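Local coordinates for SusD-like protein BACOVA_02651 (PDB 5E75) that binds polysaccharide at the cell surface and probably captures xyloglucan before it is transported into the periplasm for degradation, at residues Y52-Y57 with G446-A451; L133-Q138 with V513-N518; D225-T228 with D232-K235. All coordinates share one frame; numbering follows the deposited sequence.

Contact 1: Y52-Y57 with G446-A451; sequences YSPWNY and GYRTDA. With EDO (1,2-ethanediol), chain E.
Oxygen O1 of 1,2-ethanediol is gripped by two backbone groups of the loop that follows Tyr52, whose ring meets Gly446 and Arg448. Ser53 N donates to ethanediol O1 at 3.0 Å in a nearly straight bond (167°), and ethanediol O1 donates in turn to Asn56 O at 2.9 Å. The other hydroxyl, ethanediol O2, donates to Tyr57 O at 2.8 Å. The diol, probably from the crystallisation liquor, thus bridges both ends of the 52-57 loop. Across to 446-451 there are no hydrogen bonds; the contact is made by faces and edges. Tyr52 CG lies anti to the backbone N (chi1 178°), which carries the ring toward the other loop and sets Gly446 CA over one face, 4.0 Å from the ring centroid, as a CH-pi contact. A CB on Gly446 would collide with the carbonyl oxygen of the preceding residue, so these backbone angles favour glycine. At the ring's edge, in its plane, Arg448 CD approaches Tyr52 CE2 to 3.7 Å. The arginine chain, extended from CG to NE, delivers its guanidinium to Pro54, where Pro54 CG sits over the centre of one guanidinium face, 3.7 Å from Arg448 CZ. With an alanine in place of Tyr52, Gly446 CA would probably face a gap and Arg448 CD would be likely to lose the edge that steadies it. Around the contact, Tyr52 also packs on Pro58 and Val61 of helix 58-62, and its backbone pairs with Asn283. The contact joins the loop after strand 51-52, shaped by an ST turn in which Ser53 OG accepts from Trp55 N at 3.1 Å, to the loop before strand 451-454 of this SusD-family fold.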
ATOM      1  N   TYR A  52     -12.478  -9.356  -0.224  1.00 11.01           N
ATOM      2  CA  TYR A  52     -13.607  -9.245  -1.134  1.00  9.55           C
ATOM      3  C   TYR A  52     -14.893  -8.996  -0.372  1.00 10.58           C
ATOM      4  O   TYR A  52     -15.090  -9.510   0.724  1.00 11.13           O
ATOM      5  CB  TYR A  52     -13.744 -10.550  -1.937  1.00 11.00           C
ATOM      6  CG  TYR A  52     -14.919 -10.606  -2.897  1.00 11.84           C
ATOM      7  CD1 TYR A  52     -14.883  -9.940  -4.113  1.00 14.30           C
ATOM      8  CD2 TYR A  52     -16.045 -11.360  -2.605  1.00 13.16           C
ATOM      9  CE1 TYR A  52     -15.945  -9.999  -4.997  1.00 14.55           C
ATOM     10  CE2 TYR A  52     -17.117 -11.411  -3.487  1.00 15.19           C
ATOM     11  CZ  TYR A  52     -17.050 -10.747  -4.675  1.00 14.59           C
ATOM     12  OH  TYR A  52     -18.118 -10.803  -5.554  1.00 19.47           O
ATOM     13  N   SER A  53     -15.749  -8.182  -0.974  1.00 10.97           N
ATOM     14  CA  SER A  53     -17.147  -8.063  -0.573  1.00 12.11           C
ATOM     15  C   SER A  53     -17.994  -8.074  -1.826  1.00 11.58           C
ATOM     16  O   SER A  53     -17.695  -7.349  -2.771  1.00 11.96           O
ATOM     17  CB  SER A  53     -17.397  -6.739   0.138  1.00 12.04           C
ATOM     18  OG  SER A  53     -18.808  -6.502   0.230  1.00 13.87           O
ATOM     19  N   PRO A  54     -19.088  -8.847  -1.831  1.00 13.15           N
ATOM     20  CA  PRO A  54     -19.965  -8.836  -3.000  1.00 13.28           C
ATOM     21  C   PRO A  54     -20.699  -7.515  -3.191  1.00 13.25           C
ATOM     22  O   PRO A  54     -21.204  -7.263  -4.284  1.00 14.50           O
ATOM     23  CB  PRO A  54     -20.964  -9.963  -2.708  1.00 17.26           C
ATOM     24  CG  PRO A  54     -20.940 -10.136  -1.243  1.00 20.28           C
ATOM     25  CD  PRO A  54     -19.546  -9.795  -0.799  1.00 17.13           C
ATOM     26  N   TRP A  55     -20.712  -6.671  -2.165  1.00 12.34           N
ATOM     27  CA  TRP A  55     -21.466  -5.418  -2.228  1.00 12.32           C
ATOM     28  C   TRP A  55     -20.601  -4.167  -2.284  1.00 17.23           C
ATOM     29  O   TRP A  55     -21.062  -3.126  -2.745  1.00 22.74           O
ATOM     30  CB  TRP A  55     -22.453  -5.338  -1.066  1.00 14.24           C
ATOM     31  CG  TRP A  55     -23.395  -6.510  -1.057  1.00 13.65           C
ATOM     32  CD1 TRP A  55     -24.360  -6.791  -1.976  1.00 13.74           C
ATOM     33  CD2 TRP A  55     -23.432  -7.567  -0.101  1.00 16.71           C
ATOM     34  NE1 TRP A  55     -25.006  -7.957  -1.647  1.00 14.48           N
ATOM     35  CE2 TRP A  55     -24.454  -8.455  -0.497  1.00 17.16           C
ATOM     36  CE3 TRP A  55     -22.695  -7.853   1.055  1.00 24.46           C
ATOM     37  CZ2 TRP A  55     -24.765  -9.605   0.224  1.00 19.94           C
ATOM     38  CZ3 TRP A  55     -23.004  -8.995   1.770  1.00 27.81           C
ATOM     39  CH2 TRP A  55     -24.030  -9.858   1.351  1.00 30.50           C
ATOM     40  N   ASN A  56     -19.359  -4.264  -1.830  1.00 13.70           N
ATOM     41  CA  ASN A  56     -18.474  -3.107  -1.818  1.00 13.65           C
ATOM     42  C   ASN A  56     -17.309  -3.274  -2.782  1.00 11.04           C
ATOM     43  O   ASN A  56     -16.333  -3.974  -2.487  1.00 12.64           O
ATOM     44  CB  ASN A  56     -17.987  -2.820  -0.400  1.00 15.29           C
ATOM     45  CG  ASN A  56     -19.103  -2.328   0.495  1.00 23.56           C
ATOM     46  OD1 ASN A  56     -19.404  -2.930   1.523  1.00 31.37           O
ATOM     47  ND2 ASN A  56     -19.734  -1.237   0.096  1.00 26.43           N
ATOM     48  N   TYR A  57     -17.466  -2.639  -3.945  1.00 13.29           N
ATOM     49  CA  TYR A  57     -16.453  -2.585  -5.007  1.00 13.86           C
ATOM     50  C   TYR A  57     -15.929  -3.939  -5.487  1.00 14.70           C
ATOM     51  O   TYR A  57     -14.738  -4.086  -5.743  1.00 13.52           O
ATOM     52  CB  TYR A  57     -15.285  -1.690  -4.575  1.00 13.90           C
ATOM     53  CG  TYR A  57     -15.757  -0.414  -3.932  1.00 18.84           C
ATOM     54  CD1 TYR A  57     -16.700   0.393  -4.565  1.00 19.81           C
ATOM     55  CD2 TYR A  57     -15.305  -0.040  -2.678  1.00 18.61           C
ATOM     56  CE1 TYR A  57     -17.154   1.561  -3.969  1.00 23.51           C
ATOM     57  CE2 TYR A  57     -15.751   1.127  -2.079  1.00 25.95           C
ATOM     58  CZ  TYR A  57     -16.678   1.915  -2.733  1.00 29.02           C
ATOM     59  OH  TYR A  57     -17.132   3.075  -2.148  1.00 43.95           O
ATOM     60  N   GLY A 446     -13.612 -13.526  -6.584  1.00 12.60           N
ATOM     61  CA  GLY A 446     -15.066 -13.458  -6.507  1.00 13.62           C
ATOM     62  C   GLY A 446     -15.711 -14.672  -5.863  1.00 13.63           C
ATOM     63  O   GLY A 446     -16.893 -14.616  -5.522  1.00 14.58           O
ATOM     64  N   TYR A 447     -14.961 -15.758  -5.712  1.00 12.92           N
ATOM     65  CA  TYR A 447     -15.434 -16.893  -4.924  1.00 13.24           C
ATOM     66  C   TYR A 447     -15.253 -16.572  -3.455  1.00 18.07           C
ATOM     67  O   TYR A 447     -14.224 -16.044  -3.048  1.00 22.67           O
ATOM     68  CB  TYR A 447     -14.646 -18.160  -5.231  1.00 13.37           C
ATOM     69  CG  TYR A 447     -14.992 -18.832  -6.524  1.00 16.66           C
ATOM     70  CD1 TYR A 447     -14.536 -18.334  -7.732  1.00 19.56           C
ATOM     71  CD2 TYR A 447     -15.762 -19.987  -6.531  1.00 20.33           C
ATOM     72  CE1 TYR A 447     -14.854 -18.965  -8.926  1.00 26.32           C
ATOM     73  CE2 TYR A 447     -16.077 -20.622  -7.707  1.00 24.65           C
ATOM     74  CZ  TYR A 447     -15.629 -20.107  -8.900  1.00 30.88           C
ATOM     75  OH  TYR A 447     -15.947 -20.758 -10.068  1.00 30.17           O
ATOM     76  N   ARG A 448     -16.258 -16.893  -2.661  1.00 16.08           N
ATOM     77  CA  ARG A 448     -16.228 -16.669  -1.222  1.00 15.86           C
ATOM     78  C   ARG A 448     -17.008 -17.837  -0.649  1.00 17.27           C
ATOM     79  O   ARG A 448     -17.549 -18.644  -1.402  1.00 16.34           O
ATOM     80  CB  ARG A 448     -16.874 -15.332  -0.866  1.00 21.50           C
ATOM     81  CG  ARG A 448     -18.297 -15.226  -1.370  1.00 23.79           C
ATOM     82  CD  ARG A 448     -18.835 -13.829  -1.317  1.00 32.51           C
ATOM     83  NE  ARG A 448     -20.047 -13.684  -2.122  1.00 31.88           N
ATOM     84  CZ  ARG A 448     -21.288 -13.762  -1.645  1.00 40.53           C
ATOM     85  NH1 ARG A 448     -21.507 -13.995  -0.355  1.00 34.78           N
ATOM     86  NH2 ARG A 448     -22.320 -13.605  -2.467  1.00 38.20           N
ATOM     87  N   THR A 449     -17.059 -17.956   0.668  1.00 13.64           N
ATOM     88  CA  THR A 449     -17.715 -19.118   1.252  1.00 14.18           C
ATOM     89  C   THR A 449     -18.272 -18.762   2.621  1.00 14.99           C
ATOM     90  O   THR A 449     -17.761 -17.869   3.288  1.00 15.21           O
ATOM     91  CB  THR A 449     -16.753 -20.314   1.281  1.00 14.91           C
ATOM     92  OG1 THR A 449     -17.502 -21.537   1.271  1.00 15.71           O
ATOM     93  CG2 THR A 449     -15.803 -20.272   2.474  1.00 14.49           C
ATOM     94  N   ASP A 450     -19.339 -19.453   3.015  1.00 15.47           N
ATOM     95  CA  ASP A 450     -20.086 -19.098   4.211  1.00 17.28           C
ATOM     96  C   ASP A 450     -19.347 -19.364   5.504  1.00 15.19           C
ATOM     97  O   ASP A 450     -19.502 -18.612   6.474  1.00 17.03           O
ATOM     98  CB  ASP A 450     -21.377 -19.904   4.280  1.00 20.10           C
ATOM     99  CG  ASP A 450     -22.462 -19.369   3.385  1.00 28.48           C
ATOM    100  OD1 ASP A 450     -22.382 -18.209   2.936  1.00 26.66           O
ATOM    101  OD2 ASP A 450     -23.431 -20.127   3.157  1.00 33.08           O
ATOM    102  N   ALA A 451     -18.566 -20.440   5.545  1.00 14.64           N
ATOM    103  CA  ALA A 451     -17.926 -20.855   6.776  1.00 13.56           C
ATOM    104  C   ALA A 451     -16.470 -21.215   6.597  1.00 12.80           C
ATOM    105  O   ALA A 451     -16.103 -22.040   5.759  1.00 14.36           O
ATOM    106  CB  ALA A 451     -18.681 -22.045   7.399  1.00 18.26           C
TER
HETATM  107  C1  EDO E 604     -13.350  -5.764  -2.419  1.00 17.32           C
HETATM  108  O1  EDO E 604     -14.629  -6.235  -2.941  1.00 13.51           O
HETATM  109  C2  EDO E 604     -13.017  -4.298  -2.732  1.00 17.74           C
HETATM  110  O2  EDO E 604     -12.483  -4.164  -4.044  1.00 17.08           O

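Contact 2: L133-Q138 with V513-N518; sequences LIEDNQ and VPYTFN
Tyr515 lies against Leu133 with its ring and reaches Glu135 with its hydroxyl, so one residue serves both the packed and the polar half of the contact. The packed half is inward. Leu133 CB sits over one face of the Tyr515 ring, toward its rim, as a CH-pi contact 4.0 Å from the centroid, while Leu133 CD1 reaches Tyr515 CG at 3.8 Å. The first torsion of Tyr515 (-173°) swings CG away from the backbone N and carries the ring across to Leu133. Tyr515 CD2 lies over the centre of one face of the Phe517 ring. Buried Leu133 is backed by Tyr121 of helix 103-125 and Phe157 of helix 151-168. Asn149 bridges the two segments, its side chain bonding to Leu133 N and Val513 O.

The outer half is looser and wetter. Glu135 OE2 takes three donors: Tyr515 OH at 2.7 Å on the anti lone pair, Asn518 ND2 at 2.8 Å from well above the carboxylate plane (51° out of it), and a water at 2.7 Å. That water also accepts from Asn518 N at 2.8 Å, so exposed Asn518 is held by its amide directly and by its backbone through solvent. Three donors on a single oxygen would probably favour the ionised carboxylate. Glu135 also touches Arg117 of helix 103-125.

Just beyond Glu135, Asp136 OD1 accepts from Gln138 N at 2.9 Å, an N-cap for helix 137-142. The contact therefore fastens the C-terminal tail of the chain to the loop that enters a capped helix, in the N-terminal helical part of a SusD-family protein, a family grouped with the TPR clan.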
ATOM      1  N   LEU A 133       2.624  14.535 -16.375  1.00  9.45           N
ATOM      2  CA  LEU A 133       3.675  15.043 -15.496  1.00 10.23           C
ATOM      3  C   LEU A 133       3.584  16.558 -15.383  1.00 12.46           C
ATOM      4  O   LEU A 133       3.460  17.256 -16.397  1.00 12.14           O
ATOM      5  CB  LEU A 133       5.043  14.629 -16.045  1.00 11.30           C
ATOM      6  CG  LEU A 133       5.287  13.110 -16.044  1.00  9.61           C
ATOM      7  CD1 LEU A 133       6.587  12.817 -16.773  1.00 11.48           C
ATOM      8  CD2 LEU A 133       5.321  12.564 -14.619  1.00 10.75           C
ATOM      9  N   ILE A 134       3.587  17.048 -14.145  1.00 10.54           N
ATOM     10  CA  ILE A 134       3.347  18.467 -13.854  1.00 11.76           C
ATOM     11  C   ILE A 134       4.312  18.976 -12.803  1.00 10.49           C
ATOM     12  O   ILE A 134       4.323  18.471 -11.672  1.00 12.15           O
ATOM     13  CB  ILE A 134       1.940  18.716 -13.253  1.00 12.89           C
ATOM     14  CG1 ILE A 134       0.851  18.115 -14.119  1.00 16.43           C
ATOM     15  CG2 ILE A 134       1.713  20.240 -13.074  1.00 15.78           C
ATOM     16  CD1 ILE A 134      -0.482  18.077 -13.432  1.00 20.47           C
ATOM     17  N   GLU A 135       5.108  19.982 -13.166  1.00 12.66           N
ATOM     18  CA  GLU A 135       5.940  20.695 -12.199  1.00 11.97           C
ATOM     19  C   GLU A 135       5.457  22.125 -11.949  1.00 13.45           C
ATOM     20  O   GLU A 135       5.839  22.723 -10.950  1.00 15.08           O
ATOM     21  CB  GLU A 135       7.389  20.773 -12.662  1.00 14.15           C
ATOM     22  CG  GLU A 135       8.102  19.457 -12.772  1.00 13.68           C
ATOM     23  CD  GLU A 135       9.505  19.611 -13.309  1.00 14.71           C
ATOM     24  OE1 GLU A 135      10.386  20.102 -12.565  1.00 17.62           O
ATOM     25  OE2 GLU A 135       9.721  19.257 -14.488  1.00 14.42           O
ATOM     26  N   ASP A 136       4.643  22.658 -12.864  1.00 12.41           N
ATOM     27  CA  ASP A 136       4.170  24.048 -12.793  1.00 13.85           C
ATOM     28  C   ASP A 136       2.650  24.042 -12.746  1.00 12.47           C
ATOM     29  O   ASP A 136       1.990  23.837 -13.764  1.00 11.81           O
ATOM     30  CB  ASP A 136       4.655  24.824 -14.027  1.00 15.60           C
ATOM     31  CG  ASP A 136       4.313  26.307 -13.973  1.00 18.08           C
ATOM     32  OD1 ASP A 136       3.514  26.714 -13.114  1.00 18.74           O
ATOM     33  OD2 ASP A 136       4.871  27.066 -14.796  1.00 25.54           O
ATOM     34  N   ASN A 137       2.101  24.270 -11.563  1.00 10.85           N
ATOM     35  CA  ASN A 137       0.653  24.293 -11.398  1.00 10.89           C
ATOM     36  C   ASN A 137      -0.018  25.325 -12.301  1.00 12.43           C
ATOM     37  O   ASN A 137      -1.139  25.115 -12.731  1.00 14.13           O
ATOM     38  CB  ASN A 137       0.259  24.596  -9.959  1.00 12.17           C
ATOM     39  CG  ASN A 137       0.557  23.459  -9.008  1.00 11.75           C
ATOM     40  OD1 ASN A 137       0.772  22.315  -9.422  1.00 12.23           O
ATOM     41  ND2 ASN A 137       0.535  23.759  -7.722  1.00 11.95           N
ATOM     42  N   GLN A 138       0.667  26.430 -12.588  1.00 12.92           N
ATOM     43  CA  GLN A 138       0.065  27.486 -13.398  1.00 14.66           C
ATOM     44  C   GLN A 138      -0.177  27.034 -14.827  1.00 16.63           C
ATOM     45  O   GLN A 138      -1.148  27.458 -15.456  1.00 14.33           O
ATOM     46  CB  GLN A 138       0.931  28.743 -13.398  1.00 13.99           C
ATOM     47  CG  GLN A 138       0.290  29.922 -14.164  1.00 11.60           C
ATOM     48  CD  GLN A 138      -1.078  30.309 -13.613  1.00 13.09           C
ATOM     49  OE1 GLN A 138      -2.033  30.587 -14.356  1.00 16.07           O
ATOM     50  NE2 GLN A 138      -1.186  30.299 -12.321  1.00 10.65           N
ATOM     51  N   VAL A 513       3.044  11.414 -24.966  1.00 12.01           N
ATOM     52  CA  VAL A 513       4.113  12.105 -25.669  1.00 13.47           C
ATOM     53  C   VAL A 513       5.296  12.277 -24.738  1.00 14.38           C
ATOM     54  O   VAL A 513       5.167  12.136 -23.523  1.00 12.42           O
ATOM     55  CB  VAL A 513       3.654  13.477 -26.174  1.00 12.36           C
ATOM     56  CG1 VAL A 513       2.374  13.330 -27.008  1.00 16.99           C
ATOM     57  CG2 VAL A 513       3.415  14.453 -25.020  1.00 14.59           C
ATOM     58  N   PRO A 514       6.471  12.568 -25.298  1.00 13.50           N
ATOM     59  CA  PRO A 514       7.629  12.764 -24.423  1.00 11.91           C
ATOM     60  C   PRO A 514       7.496  13.979 -23.520  1.00 12.62           C
ATOM     61  O   PRO A 514       6.943  14.998 -23.923  1.00 15.56           O
ATOM     62  CB  PRO A 514       8.791  12.970 -25.407  1.00 14.84           C
ATOM     63  CG  PRO A 514       8.301  12.398 -26.703  1.00 17.46           C
ATOM     64  CD  PRO A 514       6.831  12.630 -26.728  1.00 14.45           C
ATOM     65  N   TYR A 515       8.038  13.866 -22.317  1.00 10.61           N
ATOM     66  CA  TYR A 515       8.101  14.994 -21.392  1.00 12.37           C
ATOM     67  C   TYR A 515       9.350  15.829 -21.660  1.00 14.19           C
ATOM     68  O   TYR A 515      10.411  15.292 -21.959  1.00 14.27           O
ATOM     69  CB  TYR A 515       8.121  14.488 -19.944  1.00 13.01           C
ATOM     70  CG  TYR A 515       8.015  15.589 -18.904  1.00 12.54           C
ATOM     71  CD1 TYR A 515       6.848  16.330 -18.765  1.00 12.48           C
ATOM     72  CD2 TYR A 515       9.067  15.878 -18.056  1.00 11.41           C
ATOM     73  CE1 TYR A 515       6.737  17.339 -17.817  1.00 12.22           C
ATOM     74  CE2 TYR A 515       8.968  16.890 -17.095  1.00 12.47           C
ATOM     75  CZ  TYR A 515       7.802  17.610 -16.985  1.00 11.25           C
ATOM     76  OH  TYR A 515       7.678  18.613 -16.049  1.00 13.22           O
ATOM     77  N   THR A 516       9.218  17.146 -21.549  1.00 14.67           N
ATOM     78  CA  THR A 516      10.382  18.020 -21.593  1.00 15.96           C
ATOM     79  C   THR A 516      10.940  18.223 -20.197  1.00 14.53           C
ATOM     80  O   THR A 516      10.389  18.970 -19.385  1.00 15.45           O
ATOM     81  CB  THR A 516      10.047  19.377 -22.196  1.00 20.56           C
ATOM     82  OG1 THR A 516       9.052  20.019 -21.394  1.00 37.32           O
ATOM     83  CG2 THR A 516       9.541  19.193 -23.592  1.00 18.46           C
ATOM     84  N   PHE A 517      12.032  17.529 -19.918  1.00 14.34           N
ATOM     85  CA  PHE A 517      12.645  17.564 -18.601  1.00 14.35           C
ATOM     86  C   PHE A 517      13.378  18.877 -18.379  1.00 17.77           C
ATOM     87  O   PHE A 517      13.901  19.478 -19.319  1.00 17.40           O
ATOM     88  CB  PHE A 517      13.565  16.350 -18.410  1.00 14.08           C
ATOM     89  CG  PHE A 517      12.816  15.077 -18.112  1.00 14.13           C
ATOM     90  CD1 PHE A 517      12.402  14.224 -19.124  1.00 13.44           C
ATOM     91  CD2 PHE A 517      12.497  14.763 -16.809  1.00 13.84           C
ATOM     92  CE1 PHE A 517      11.684  13.076 -18.829  1.00 14.62           C
ATOM     93  CE2 PHE A 517      11.793  13.637 -16.514  1.00 12.99           C
ATOM     94  CZ  PHE A 517      11.378  12.790 -17.517  1.00 13.45           C
ATOM     95  N   ASN A 518      13.387  19.318 -17.125  1.00 15.84           N
ATOM     96  CA  ASN A 518      14.038  20.548 -16.705  1.00 15.76           C
ATOM     97  C   ASN A 518      15.352  20.278 -15.976  1.00 19.89           C
ATOM     98  O   ASN A 518      15.951  21.180 -15.387  1.00 23.71           O
ATOM     99  CB  ASN A 518      13.071  21.349 -15.825  1.00 18.62           C
ATOM    100  CG  ASN A 518      11.842  21.802 -16.590  1.00 22.67           C
ATOM    101  OD1 ASN A 518      11.953  22.547 -17.560  1.00 27.32           O
ATOM    102  ND2 ASN A 518      10.669  21.338 -16.176  1.00 22.49           N
TER
HETATM  103  O   HOH W   1      12.011  17.936 -15.108  1.00 16.19           O

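Contact 3: D225-T228 with D232-K235; sequences DLMT and DLFK
Met227 meets Leu233 and Asp232 through carbon and sulfur alone, with no hydrogen bond between the two segments. In the apolar group, Met227 SD and Leu233 CD2 touch at 3.7 Å, and Met227 CG lies equally close to that methyl; the two side chains run alongside each other, pointing opposite ways. The bend at the end of the methionine (chi3 82°) turns its methyl off this line toward the neighbouring residue, where Met227 CE comes within 3.7 Å of Asp232 CB, the two side chains crossing at about a right angle. Met227 thus straddles two consecutive residues, using the methylene of Asp232 and not its carboxylate. On its own segment, Leu233 CB rests over the centre of the Phe234 ring.

The charged group lies on the other side of Asp232. Lys235 NZ forms a salt bridge to Asp232 OD1 at 2.8 Å, almost in line with the CG-OD1 bond, and has a second acid in Glu231 and a cation-pi contact with Tyr313. Asp232 OD2 accepts from Asn229 ND2, so the carboxylate is held at both oxygens and is likely to stay ionised, its methylene kept against the methionine methyl.

Backbone bonds to outside side chains make up the third group: Met227 O accepts from Arg393 NH1, and Leu233, which packs against Arg393, offers its O to Tyr356 OH. Three residues separate the segments, so this is a short-range apolar contact within the long loop from helix 205-221 to strand 244-248, beside helix 382-393 of this SusD-family fold.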
ATOM      1  N   ASP A 225      15.671  -1.336  12.722  1.00 12.82           N
ATOM      2  CA  ASP A 225      15.346  -2.758  12.719  1.00 11.86           C
ATOM      3  C   ASP A 225      13.848  -2.956  12.617  1.00 11.99           C
ATOM      4  O   ASP A 225      13.057  -2.046  12.848  1.00 13.41           O
ATOM      5  CB  ASP A 225      15.881  -3.429  13.989  1.00 14.09           C
ATOM      6  CG  ASP A 225      16.130  -4.939  13.817  1.00 27.52           C
ATOM      7  OD1 ASP A 225      15.926  -5.516  12.711  1.00 23.40           O
ATOM      8  OD2 ASP A 225      16.567  -5.551  14.816  1.00 32.69           O
ATOM      9  N   LEU A 226      13.464  -4.170  12.264  1.00 10.74           N
ATOM     10  CA  LEU A 226      12.058  -4.564  12.319  1.00 11.26           C
ATOM     11  C   LEU A 226      11.540  -4.568  13.756  1.00 11.71           C
ATOM     12  O   LEU A 226      12.266  -4.951  14.678  1.00 13.25           O
ATOM     13  CB  LEU A 226      11.869  -5.969  11.750  1.00 11.05           C
ATOM     14  CG  LEU A 226      12.405  -6.216  10.340  1.00 10.40           C
ATOM     15  CD1 LEU A 226      12.109  -7.622   9.958  1.00 11.01           C
ATOM     16  CD2 LEU A 226      11.789  -5.268   9.331  1.00 11.68           C
ATOM     17  N   MET A 227      10.298  -4.137  13.964  1.00  9.63           N
ATOM     18  CA  MET A 227       9.670  -4.326  15.268  1.00 11.06           C
ATOM     19  C   MET A 227       9.672  -5.824  15.623  1.00 11.28           C
ATOM     20  O   MET A 227       9.459  -6.682  14.765  1.00 11.10           O
ATOM     21  CB  MET A 227       8.241  -3.793  15.308  1.00 10.97           C
ATOM     22  CG  MET A 227       8.122  -2.275  15.158  1.00 11.89           C
ATOM     23  SD  MET A 227       6.538  -1.658  15.791  1.00 11.49           S
ATOM     24  CE  MET A 227       6.885  -1.564  17.552  1.00 12.70           C
ATOM     25  N   THR A 228       9.905  -6.133  16.896  1.00 12.87           N
ATOM     26  CA  THR A 228       9.972  -7.519  17.351  1.00 13.25           C
ATOM     27  C   THR A 228       8.679  -8.284  17.079  1.00 11.15           C
ATOM     28  O   THR A 228       8.703  -9.452  16.664  1.00 13.80           O
ATOM     29  CB  THR A 228      10.304  -7.564  18.853  1.00 15.41           C
ATOM     30  OG1 THR A 228      11.580  -6.941  19.069  1.00 20.53           O
ATOM     31  CG2 THR A 228      10.341  -8.992  19.358  1.00 17.02           C
ATOM     32  N   ASP A 232       2.516  -5.338  16.659  1.00 10.07           N
ATOM     33  CA  ASP A 232       2.755  -4.013  17.214  1.00 10.17           C
ATOM     34  C   ASP A 232       2.775  -2.919  16.150  1.00 10.07           C
ATOM     35  O   ASP A 232       2.532  -1.757  16.464  1.00 10.94           O
ATOM     36  CB  ASP A 232       4.062  -3.978  18.010  1.00 11.92           C
ATOM     37  CG  ASP A 232       3.960  -4.696  19.357  1.00 15.93           C
ATOM     38  OD1 ASP A 232       2.842  -4.964  19.824  1.00 17.31           O
ATOM     39  OD2 ASP A 232       5.013  -4.961  19.961  1.00 15.82           O
ATOM     40  N   LEU A 233       3.045  -3.287  14.897  1.00  8.80           N
ATOM     41  CA  LEU A 233       3.098  -2.311  13.812  1.00  9.08           C
ATOM     42  C   LEU A 233       1.748  -1.636  13.584  1.00  9.95           C
ATOM     43  O   LEU A 233       1.683  -0.546  13.026  1.00  9.84           O
ATOM     44  CB  LEU A 233       3.505  -2.998  12.506  1.00  8.93           C
ATOM     45  CG  LEU A 233       4.945  -3.459  12.389  1.00  9.18           C
ATOM     46  CD1 LEU A 233       5.069  -4.461  11.247  1.00 10.09           C
ATOM     47  CD2 LEU A 233       5.888  -2.273  12.206  1.00 10.64           C
ATOM     48  N   PHE A 234       0.670  -2.287  14.013  1.00  9.25           N
ATOM     49  CA  PHE A 234      -0.681  -1.884  13.634  1.00  9.47           C
ATOM     50  C   PHE A 234      -1.495  -1.453  14.839  1.00 10.31           C
ATOM     51  O   PHE A 234      -2.720  -1.554  14.855  1.00  9.95           O
ATOM     52  CB  PHE A 234      -1.321  -3.016  12.823  1.00  8.98           C
ATOM     53  CG  PHE A 234      -0.402  -3.546  11.769  1.00  9.49           C
ATOM     54  CD1 PHE A 234      -0.137  -2.806  10.626  1.00  8.28           C
ATOM     55  CD2 PHE A 234       0.253  -4.748  11.952  1.00  8.37           C
ATOM     56  CE1 PHE A 234       0.760  -3.273   9.673  1.00  9.02           C
ATOM     57  CE2 PHE A 234       1.152  -5.214  10.988  1.00  8.40           C
ATOM     58  CZ  PHE A 234       1.382  -4.488   9.857  1.00  8.73           C
ATOM     59  N   LYS A 235      -0.781  -0.897  15.823  1.00 10.64           N
ATOM     60  CA  LYS A 235      -1.366  -0.288  17.007  1.00 10.91           C
ATOM     61  C   LYS A 235      -0.991   1.187  17.021  1.00  9.98           C
ATOM     62  O   LYS A 235       0.145   1.556  16.700  1.00 11.10           O
ATOM     63  CB  LYS A 235      -0.835  -0.963  18.266  1.00 11.20           C
ATOM     64  CG  LYS A 235      -1.156  -2.428  18.350  1.00 11.43           C
ATOM     65  CD  LYS A 235      -0.495  -3.093  19.552  1.00 12.71           C
ATOM     66  CE  LYS A 235      -0.597  -4.610  19.484  1.00 12.90           C
ATOM     67  NZ  LYS A 235       0.137  -5.260  20.592  1.00 15.85           N
TER

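In the fold
The three contacts lie far apart and do not touch. Contacts 1 and 2 each join the N-terminal part of the sequence to its C-terminal part; their segments alternate along the chain, and their centres stand 42 Å apart, with nearest atoms about 25 Å apart. Contact 3 is local, and its residues fall in the sequence span that each of the other two closes. Its centre is 30 Å from that of contact 1 and 39 Å from that of contact 2, on the opposite side of the chain's centre. Contact 1 holds the bound ethanediol, which, as a probable crystallisation additive, does not by itself mark a sugar site; contact 2 fixes the C-terminal tail.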